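Long-range contact in FMN-dependent nitronate monooxygenase (Shewanella oneidensis, PDB 5LSM), which probably uses FMN to oxidise propionate 3-nitronate with molecular oxygen, giving 3-oxopropanoate, nitrate, nitrite and hydrogen peroxide: residues 154-164 / 183-194. Numbering follows the deposited sequence.
Sequences TATTVEEALWL and RGHFLSEDLTEQ
The carboxylate of E160 lies against the ring of F186, their planes 16° apart. The two side chains point opposite ways as they pass. CG of E160 sits over one ring face, toward its rim, 3.6 Å from the F186 ring centroid, a CH-pi contact. Beyond CG the E160 chain is extended, which carries its carboxylate to the backbone of 185-187. There OE2 accepts two nearly straight bonds, from F186 N at 2.8 Å and from L187 N at 3.1 Å. Both donors come from the same face of the carboxylate; F186 N stands well above its plane, L187 N nearer to it on the anti side. OE1 turns back to its own segment and takes T156 N at 2.8 Å and the T156 hydroxyl. Four bonds therefore fix the rotation of this buried carboxylate. With an alanine in place of E160, the amides of F186 and L187 and the N and OG1 of T156 would probably lose their shared acceptor, and the ring face the CG and carboxylate packed on it. The contact joins the C-terminal end of strand 150-155 and the start of helix 158-166, one beta-alpha unit of the TIM barrel, to the loop before helix 197-207. T157 is the N-cap of helix 158-166, its OG1 accepting from E160 N. W163 meets F186 obliquely, ring planes at 55°, with W163 CE3 3.3 Å from F186 CE1. L164 also approaches F186 CZ. T154 O and G184 O lie at the edge of the F186 ring, in its plane, and a water donates to both. T156 CG2 lies 3.7 Å from R183 NH2. R183 grips OE1 of Q194 side-on through NE and NH2, in its guanidinium plane. NH2 also bonds the backbone O of Q175, an FMN-binding residue, whose side chain accepts from G184 N.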
loop_
_atom_site.group_PDB
_atom_site.type_symbol
_atom_site.label_atom_id
_atom_site.label_comp_id
_atom_site.label_asym_id
_atom_site.label_seq_id
_atom_site.Cartn_x
_atom_site.Cartn_y
_atom_site.Cartn_z
ATOM N N THR A 154 3.394 17.253 2.808
ATOM C CA THR A 154 3.177 15.845 2.513
ATOM C C THR A 154 2.894 15.640 1.005
ATOM O O THR A 154 2.161 16.396 0.394
ATOM C CB THR A 154 2.053 15.249 3.419
ATOM O OG1 THR A 154 2.572 14.967 4.734
ATOM C CG2 THR A 154 1.507 13.964 2.838
ATOM N N ALA A 155 3.568 14.671 0.402
ATOM C CA ALA A 155 3.288 14.240 -0.964
ATOM C C ALA A 155 2.792 12.812 -0.943
ATOM O O ALA A 155 3.413 11.963 -0.298
ATOM C CB ALA A 155 4.548 14.314 -1.793
ATOM N N THR A 156 1.701 12.540 -1.660
ATOM C CA THR A 156 1.225 11.160 -1.851
ATOM C C THR A 156 1.447 10.617 -3.254
ATOM O O THR A 156 1.069 9.479 -3.538
ATOM C CB THR A 156 -0.277 11.001 -1.534
ATOM O OG1 THR A 156 -1.068 11.723 -2.497
ATOM C CG2 THR A 156 -0.587 11.467 -0.108
ATOM N N THR A 157 2.050 11.420 -4.124
ATOM C CA THR A 157 2.463 10.971 -5.439
ATOM C C THR A 157 3.756 11.702 -5.828
ATOM O O THR A 157 4.133 12.693 -5.204
ATOM C CB THR A 157 1.405 11.315 -6.509
ATOM O OG1 THR A 157 1.220 12.741 -6.554
ATOM C CG2 THR A 157 0.079 10.625 -6.232
ATOM N N VAL A 158 4.350 11.277 -6.937
ATOM C CA VAL A 158 5.486 11.958 -7.517
ATOM C C VAL A 158 5.154 13.357 -8.034
ATOM O O VAL A 158 5.968 14.271 -7.904
ATOM C CB VAL A 158 6.133 11.117 -8.645
ATOM C CG1 VAL A 158 7.248 11.898 -9.317
ATOM C CG2 VAL A 158 6.691 9.830 -8.061
ATOM N N GLU A 159 3.973 13.535 -8.614
ATOM C CA GLU A 159 3.572 14.862 -9.099
ATOM C C GLU A 159 3.472 15.852 -7.950
ATOM O O GLU A 159 3.933 16.981 -8.069
ATOM C CB GLU A 159 2.236 14.813 -9.813
ATOM C CG GLU A 159 2.323 14.289 -11.231
ATOM C CD GLU A 159 2.354 12.771 -11.311
ATOM O OE1 GLU A 159 1.852 12.089 -10.369
ATOM O OE2 GLU A 159 2.879 12.266 -12.336
ATOM N N GLU A 160 2.862 15.417 -6.845
ATOM C CA GLU A 160 2.728 16.252 -5.661
ATOM C C GLU A 160 4.106 16.625 -5.111
ATOM O O GLU A 160 4.344 17.770 -4.744
ATOM C CB GLU A 160 1.867 15.552 -4.591
ATOM C CG GLU A 160 0.368 15.790 -4.790
ATOM C CD GLU A 160 -0.539 14.895 -3.948
ATOM O OE1 GLU A 160 -0.036 14.178 -3.066
ATOM O OE2 GLU A 160 -1.776 14.909 -4.186
ATOM N N ALA A 161 5.037 15.677 -5.129
ATOM C CA ALA A 161 6.377 15.948 -4.637
ATOM C C ALA A 161 7.076 17.028 -5.501
ATOM O O ALA A 161 7.778 17.899 -4.982
ATOM C CB ALA A 161 7.187 14.668 -4.609
ATOM N N LEU A 162 6.854 16.976 -6.811
ATOM C CA LEU A 162 7.459 17.927 -7.716
ATOM C C LEU A 162 6.827 19.303 -7.547
ATOM O O LEU A 162 7.494 20.333 -7.725
ATOM C CB LEU A 162 7.315 17.456 -9.157
ATOM C CG LEU A 162 8.204 16.271 -9.534
ATOM C CD1 LEU A 162 7.670 15.532 -10.751
ATOM C CD2 LEU A 162 9.624 16.735 -9.781
ATOM N N TRP A 163 5.539 19.320 -7.229
ATOM C CA TRP A 163 4.840 20.571 -6.978
ATOM C C TRP A 163 5.397 21.228 -5.725
ATOM O O TRP A 163 5.599 22.429 -5.698
ATOM C CB TRP A 163 3.342 20.341 -6.810
ATOM C CG TRP A 163 2.559 21.632 -6.705
ATOM C CD1 TRP A 163 2.139 22.408 -7.735
ATOM C CD2 TRP A 163 2.110 22.278 -5.508
ATOM N NE1 TRP A 163 1.457 23.492 -7.260
ATOM C CE2 TRP A 163 1.418 23.435 -5.896
ATOM C CE3 TRP A 163 2.242 22.001 -4.149
ATOM C CZ2 TRP A 163 0.830 24.299 -4.980
ATOM C CZ3 TRP A 163 1.652 22.863 -3.230
ATOM C CH2 TRP A 163 0.966 24.002 -3.650
ATOM N N LEU A 164 5.638 20.428 -4.693
ATOM C CA LEU A 164 6.174 20.931 -3.444
ATOM C C LEU A 164 7.620 21.463 -3.578
ATOM O O LEU A 164 7.955 22.523 -3.046
ATOM C CB LEU A 164 6.100 19.854 -2.371
ATOM C CG LEU A 164 4.683 19.452 -1.992
ATOM C CD1 LEU A 164 4.683 18.215 -1.112
ATOM C CD2 LEU A 164 3.984 20.597 -1.288
ATOM N N ARG A 183 -5.156 11.084 4.350
ATOM C CA ARG A 183 -4.356 11.264 3.175
ATOM C C ARG A 183 -4.132 12.772 2.957
ATOM O O ARG A 183 -5.079 13.564 3.017
ATOM C CB ARG A 183 -5.046 10.642 1.958
ATOM C CG ARG A 183 -5.477 9.184 2.122
ATOM C CD ARG A 183 -4.332 8.301 2.609
ATOM N NE ARG A 183 -3.261 8.229 1.623
ATOM C CZ ARG A 183 -1.975 8.012 1.894
ATOM N NH1 ARG A 183 -1.551 7.834 3.146
ATOM N NH2 ARG A 183 -1.108 7.925 0.889
ATOM N N GLY A 184 -2.875 13.152 2.714
ATOM C CA GLY A 184 -2.486 14.533 2.549
ATOM C C GLY A 184 -2.394 14.942 1.090
ATOM O O GLY A 184 -1.689 15.903 0.760
ATOM N N HIS A 185 -3.135 14.236 0.225
ATOM C CA HIS A 185 -3.180 14.531 -1.220
ATOM C C HIS A 185 -3.866 15.849 -1.551
ATOM O O HIS A 185 -4.643 16.365 -0.775
ATOM C CB HIS A 185 -3.881 13.409 -1.979
ATOM C CG HIS A 185 -5.344 13.314 -1.700
ATOM N ND1 HIS A 185 -5.859 12.521 -0.703
ATOM C CD2 HIS A 185 -6.404 13.926 -2.273
ATOM C CE1 HIS A 185 -7.174 12.608 -0.702
ATOM N NE2 HIS A 185 -7.530 13.482 -1.622
ATOM N N PHE A 186 -3.542 16.414 -2.701
ATOM C CA PHE A 186 -4.044 17.734 -3.035
ATOM C C PHE A 186 -4.058 18.042 -4.515
ATOM O O PHE A 186 -4.676 18.997 -4.893
ATOM C CB PHE A 186 -3.255 18.819 -2.290
ATOM C CG PHE A 186 -1.779 18.800 -2.578
ATOM C CD1 PHE A 186 -1.259 19.503 -3.662
ATOM C CD2 PHE A 186 -0.911 18.074 -1.772
ATOM C CE1 PHE A 186 0.092 19.469 -3.944
ATOM C CE2 PHE A 186 0.449 18.023 -2.060
ATOM C CZ PHE A 186 0.948 18.726 -3.142
ATOM N N LEU A 187 -3.366 17.264 -5.349
ATOM C CA LEU A 187 -3.478 17.438 -6.801
ATOM C C LEU A 187 -4.628 16.642 -7.422
ATOM O O LEU A 187 -5.139 17.018 -8.470
ATOM C CB LEU A 187 -2.151 17.133 -7.512
ATOM C CG LEU A 187 -0.997 18.139 -7.283
ATOM C CD1 LEU A 187 0.160 17.886 -8.233
ATOM C CD2 LEU A 187 -1.455 19.573 -7.431
ATOM N N SER A 188 -5.128 15.627 -6.732
ATOM C CA SER A 188 -6.153 14.764 -7.323
ATOM C C SER A 188 -7.005 14.059 -6.281
ATOM O O SER A 188 -6.503 13.620 -5.253
ATOM C CB SER A 188 -5.489 13.724 -8.224
ATOM O OG SER A 188 -6.409 12.732 -8.647
ATOM N N GLU A 189 -8.284 13.885 -6.583
ATOM C CA GLU A 189 -9.189 13.151 -5.692
ATOM C C GLU A 189 -9.125 11.630 -5.915
ATOM O O GLU A 189 -9.594 10.857 -5.099
ATOM C CB GLU A 189 -10.622 13.647 -5.877
ATOM C CG GLU A 189 -10.769 15.152 -5.717
ATOM C CD GLU A 189 -11.999 15.560 -4.920
ATOM O OE1 GLU A 189 -12.036 16.720 -4.454
ATOM O OE2 GLU A 189 -12.933 14.734 -4.770
ATOM N N ASP A 190 -8.517 11.216 -7.016
ATOM C CA ASP A 190 -8.434 9.801 -7.376
ATOM C C ASP A 190 -7.452 9.042 -6.468
ATOM O O ASP A 190 -6.239 9.191 -6.588
ATOM C CB ASP A 190 -8.000 9.704 -8.840
ATOM C CG ASP A 190 -8.038 8.291 -9.380
ATOM O OD1 ASP A 190 -8.212 7.309 -8.602
ATOM O OD2 ASP A 190 -7.863 8.169 -10.610
ATOM N N LEU A 191 -7.987 8.198 -5.595
ATOM C CA LEU A 191 -7.172 7.413 -4.668
ATOM C C LEU A 191 -6.307 6.320 -5.322
ATOM O O LEU A 191 -5.290 5.928 -4.759
ATOM C CB LEU A 191 -8.046 6.801 -3.567
ATOM C CG LEU A 191 -8.727 7.783 -2.593
ATOM C CD1 LEU A 191 -9.529 7.006 -1.551
ATOM C CD2 LEU A 191 -7.727 8.700 -1.907
ATOM N N THR A 192 -6.663 5.872 -6.524
ATOM C CA THR A 192 -5.842 4.880 -7.232
ATOM C C THR A 192 -4.510 5.451 -7.747
ATOM O O THR A 192 -3.676 4.719 -8.279
ATOM C CB THR A 192 -6.597 4.269 -8.438
ATOM O OG1 THR A 192 -6.747 5.254 -9.477
ATOM C CG2 THR A 192 -7.978 3.723 -8.002
ATOM N N GLU A 193 -4.321 6.763 -7.635
ATOM C CA GLU A 193 -3.033 7.369 -7.972
ATOM C C GLU A 193 -2.001 7.220 -6.851
ATOM O O GLU A 193 -0.789 7.314 -7.091
ATOM C CB GLU A 193 -3.216 8.832 -8.355
ATOM C CG GLU A 193 -4.101 8.973 -9.572
ATOM C CD GLU A 193 -3.712 10.111 -10.476
ATOM O OE1 GLU A 193 -3.452 11.224 -9.964
ATOM O OE2 GLU A 193 -3.744 9.905 -11.707
ATOM N N GLN A 194 -2.479 6.903 -5.655
ATOM C CA GLN A 194 -1.627 6.831 -4.482
ATOM C C GLN A 194 -1.008 5.446 -4.311
ATOM O O GLN A 194 -1.511 4.454 -4.833
ATOM C CB GLN A 194 -2.416 7.227 -3.244
ATOM C CG GLN A 194 -2.836 8.689 -3.271
ATOM C CD GLN A 194 -3.517 9.124 -1.989
ATOM O OE1 GLN A 194 -3.259 8.582 -0.909
ATOM N NE2 GLN A 194 -4.410 10.093 -2.103
HETATM O O HOH W 1 0.186 17.685 1.629
#